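Local structure of DUF5642 domain-containing protein (Mycobacterium smegmatis, 4TMD) at residues A164-L169 and A175-E180. The protein is of unknown function, a mycobacterial DUF5642 protein that is probably made as a lipoprotein and belongs to the Mog1p/PsbP clan. Sequence-based numbering, arbitrary orientation.
Sequences ANPLVL and AKVDTE
V177 spans A164 and P166 with its two methyls in a contact that has no direct hydrogen bond between A164-L169 and A175-E180. With CG1 anti to the backbone N (chi1 178°), the side chain straddles the end of the strand: V177 CG1 meets A164 CB at 3.7 Å, while CG2 lies against the ring of P166, 3.6 Å from CD. A175 meets the same ring through its backbone carbonyl oxygen, with A175 O 3.5 Å from P166 CB. One water links the two backbones, accepting from A175 N at 3.0 Å and donating to L167 O at a short 2.5 Å. The CB of N165 points away from 175-180, and its ND2 reaches forward to P166 O at 2.8 Å in a bent bond (138° at the hydrogen), from above the carbonyl plane. Beyond V177 the chain makes an inverse gamma turn centred on D178, the N-cap residue, whose OD1 accepts from R181 N. The side-chain amide of N79 accepts from D178 N and donates to K176 O, just before the helix. The contact packs the lead-in to helix 179-194 against the end of strand 158-166, which lies between strands 79-88 and 145-155 of the antiparallel sheet, with V177 also resting on Y149 of strand 145-155.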
ATOM      1  N   ALA A 164       1.129  -3.549   4.650  1.00 14.52           N
ATOM      2  CA  ALA A 164       1.417  -4.427   5.784  1.00 15.40           C
ATOM      3  C   ALA A 164       2.880  -4.847   5.748  1.00 18.04           C
ATOM      4  O   ALA A 164       3.359  -5.289   4.709  1.00 14.38           O
ATOM      5  CB  ALA A 164       0.525  -5.648   5.758  1.00 15.47           C
ATOM      6  N   ASN A 165       3.584  -4.719   6.871  1.00 15.55           N
ATOM      7  CA  ASN A 165       5.003  -5.097   6.922  1.00 16.74           C
ATOM      8  C   ASN A 165       5.359  -5.717   8.280  1.00 22.62           C
ATOM      9  O   ASN A 165       4.725  -5.399   9.282  1.00 17.81           O
ATOM     10  CB  ASN A 165       5.884  -3.875   6.640  1.00 16.60           C
ATOM     11  CG  ASN A 165       5.834  -2.858   7.759  1.00 21.64           C
ATOM     12  OD1 ASN A 165       5.004  -1.961   7.758  1.00 28.07           O
ATOM     13  ND2 ASN A 165       6.709  -3.009   8.735  1.00 24.69           N
ATOM     14  N   PRO A 166       6.366  -6.611   8.314  1.00 24.53           N
ATOM     15  CA  PRO A 166       6.835  -7.120   9.611  1.00 19.27           C
ATOM     16  C   PRO A 166       7.414  -5.981  10.443  1.00 21.53           C
ATOM     17  O   PRO A 166       8.081  -5.112   9.871  1.00 23.16           O
ATOM     18  CB  PRO A 166       7.942  -8.122   9.237  1.00 19.28           C
ATOM     19  CG  PRO A 166       7.889  -8.276   7.749  1.00 24.68           C
ATOM     20  CD  PRO A 166       7.243  -7.029   7.208  1.00 17.26           C
ATOM     21  N   LEU A 167       7.150  -5.957  11.746  1.00 23.25           N
ATOM     22  CA  LEU A 167       7.891  -5.062  12.623  1.00 21.23           C
ATOM     23  C   LEU A 167       9.315  -5.611  12.701  1.00 35.74           C
ATOM     24  O   LEU A 167       9.517  -6.790  13.004  1.00 34.36           O
ATOM     25  CB  LEU A 167       7.278  -4.985  14.015  1.00 27.04           C
ATOM     26  CG  LEU A 167       5.901  -4.349  14.184  1.00 23.38           C
ATOM     27  CD1 LEU A 167       5.389  -4.557  15.608  1.00 31.34           C
ATOM     28  CD2 LEU A 167       5.948  -2.863  13.851  1.00 27.87           C
ATOM     29  N   VAL A 168      10.289  -4.775  12.380  1.00 26.66           N
ATOM     30  CA  VAL A 168      11.690  -5.139  12.530  1.00 32.48           C
ATOM     31  C   VAL A 168      12.226  -4.369  13.716  1.00 40.77           C
ATOM     32  O   VAL A 168      12.496  -3.166  13.630  1.00 36.36           O
ATOM     33  CB  VAL A 168      12.507  -4.833  11.263  1.00 35.53           C
ATOM     34  CG1 VAL A 168      13.993  -5.115  11.512  1.00 40.76           C
ATOM     35  CG2 VAL A 168      11.984  -5.655  10.084  1.00 36.96           C
ATOM     36  N   LEU A 169      12.316  -5.060  14.844  1.00 25.83           N
ATOM     37  CA  LEU A 169      12.705  -4.412  16.077  1.00 28.66           C
ATOM     38  C   LEU A 169      14.087  -4.919  16.479  1.00 40.75           C
ATOM     39  O   LEU A 169      14.404  -6.081  16.214  1.00 30.76           O
ATOM     40  CB  LEU A 169      11.681  -4.679  17.177  1.00 32.31           C
ATOM     41  CG  LEU A 169      10.243  -4.279  16.830  1.00 42.45           C
ATOM     42  CD1 LEU A 169       9.326  -4.444  18.039  1.00 33.26           C
ATOM     43  CD2 LEU A 169      10.168  -2.854  16.285  1.00 40.10           C
ATOM     44  N   ALA A 175       8.295 -11.628  12.406  1.00 29.35           N
ATOM     45  CA  ALA A 175       7.069 -12.372  12.218  1.00 27.26           C
ATOM     46  C   ALA A 175       6.696 -12.351  10.751  1.00 21.63           C
ATOM     47  O   ALA A 175       7.121 -11.463  10.005  1.00 26.73           O
ATOM     48  CB  ALA A 175       5.940 -11.790  13.068  1.00 29.07           C
ATOM     49  N   LYS A 176       5.907 -13.336  10.348  1.00 25.69           N
ATOM     50  CA  LYS A 176       5.303 -13.379   9.026  1.00 27.36           C
ATOM     51  C   LYS A 176       4.204 -12.318   8.938  1.00 26.70           C
ATOM     52  O   LYS A 176       3.512 -12.069   9.923  1.00 19.19           O
ATOM     53  CB  LYS A 176       4.721 -14.763   8.774  1.00 25.00           C
ATOM     54  CG  LYS A 176       4.536 -15.133   7.328  1.00 42.45           C
ATOM     55  CD  LYS A 176       3.997 -16.557   7.205  1.00 40.45           C
ATOM     56  CE  LYS A 176       3.948 -16.996   5.739  1.00 48.25           C
ATOM     57  NZ  LYS A 176       5.057 -17.930   5.355  1.00 35.99           N
ATOM     58  N   VAL A 177       4.042 -11.701   7.769  1.00 25.62           N
ATOM     59  CA  VAL A 177       2.938 -10.767   7.548  1.00 22.17           C
ATOM     60  C   VAL A 177       1.588 -11.492   7.464  1.00 21.79           C
ATOM     61  O   VAL A 177       1.459 -12.470   6.729  1.00 17.01           O
ATOM     62  CB  VAL A 177       3.139  -9.955   6.246  1.00 28.51           C
ATOM     63  CG1 VAL A 177       1.952  -9.022   6.011  1.00 17.79           C
ATOM     64  CG2 VAL A 177       4.443  -9.166   6.292  1.00 25.91           C
ATOM     65  N   ASP A 178       0.591 -11.000   8.204  1.00 20.02           N
ATOM     66  CA  ASP A 178      -0.794 -11.486   8.103  1.00 20.19           C
ATOM     67  C   ASP A 178      -1.469 -10.839   6.879  1.00 18.01           C
ATOM     68  O   ASP A 178      -2.158  -9.826   7.010  1.00 13.54           O
ATOM     69  CB  ASP A 178      -1.575 -11.154   9.387  1.00 18.60           C
ATOM     70  CG  ASP A 178      -2.929 -11.846   9.464  1.00 24.29           C
ATOM     71  OD1 ASP A 178      -3.452 -12.307   8.423  1.00 19.61           O
ATOM     72  OD2 ASP A 178      -3.478 -11.923  10.590  1.00 27.12           O
ATOM     73  N   THR A 179      -1.261 -11.418   5.696  1.00 16.52           N
ATOM     74  CA  THR A 179      -1.810 -10.864   4.457  1.00 15.08           C
ATOM     75  C   THR A 179      -3.316 -11.028   4.389  1.00 16.64           C
ATOM     76  O   THR A 179      -4.004 -10.266   3.717  1.00 14.98           O
ATOM     77  CB  THR A 179      -1.197 -11.525   3.207  1.00 18.25           C
ATOM     78  OG1 THR A 179      -1.502 -12.921   3.213  1.00 18.24           O
ATOM     79  CG2 THR A 179       0.335 -11.331   3.168  1.00 17.22           C
ATOM     80  N   GLU A 180      -3.828 -12.051   5.057  1.00 18.32           N
ATOM     81  CA  GLU A 180      -5.268 -12.235   5.148  1.00 17.98           C
ATOM     82  C   GLU A 180      -5.906 -11.007   5.808  1.00 15.22           C
ATOM     83  O   GLU A 180      -6.877 -10.451   5.307  1.00 19.54           O
ATOM     84  CB  GLU A 180      -5.597 -13.510   5.935  1.00 19.41           C
ATOM     85  CG  GLU A 180      -7.081 -13.808   6.005  1.00 30.70           C
ATOM     86  CD  GLU A 180      -7.385 -15.045   6.829  1.00 38.42           C
ATOM     87  OE1 GLU A 180      -6.813 -15.189   7.935  1.00 38.20           O
ATOM     88  OE2 GLU A 180      -8.194 -15.872   6.366  1.00 40.41           O
TER
HETATM   89  O   HOH W   1       7.959  -8.717  13.194  1.00 26.41           O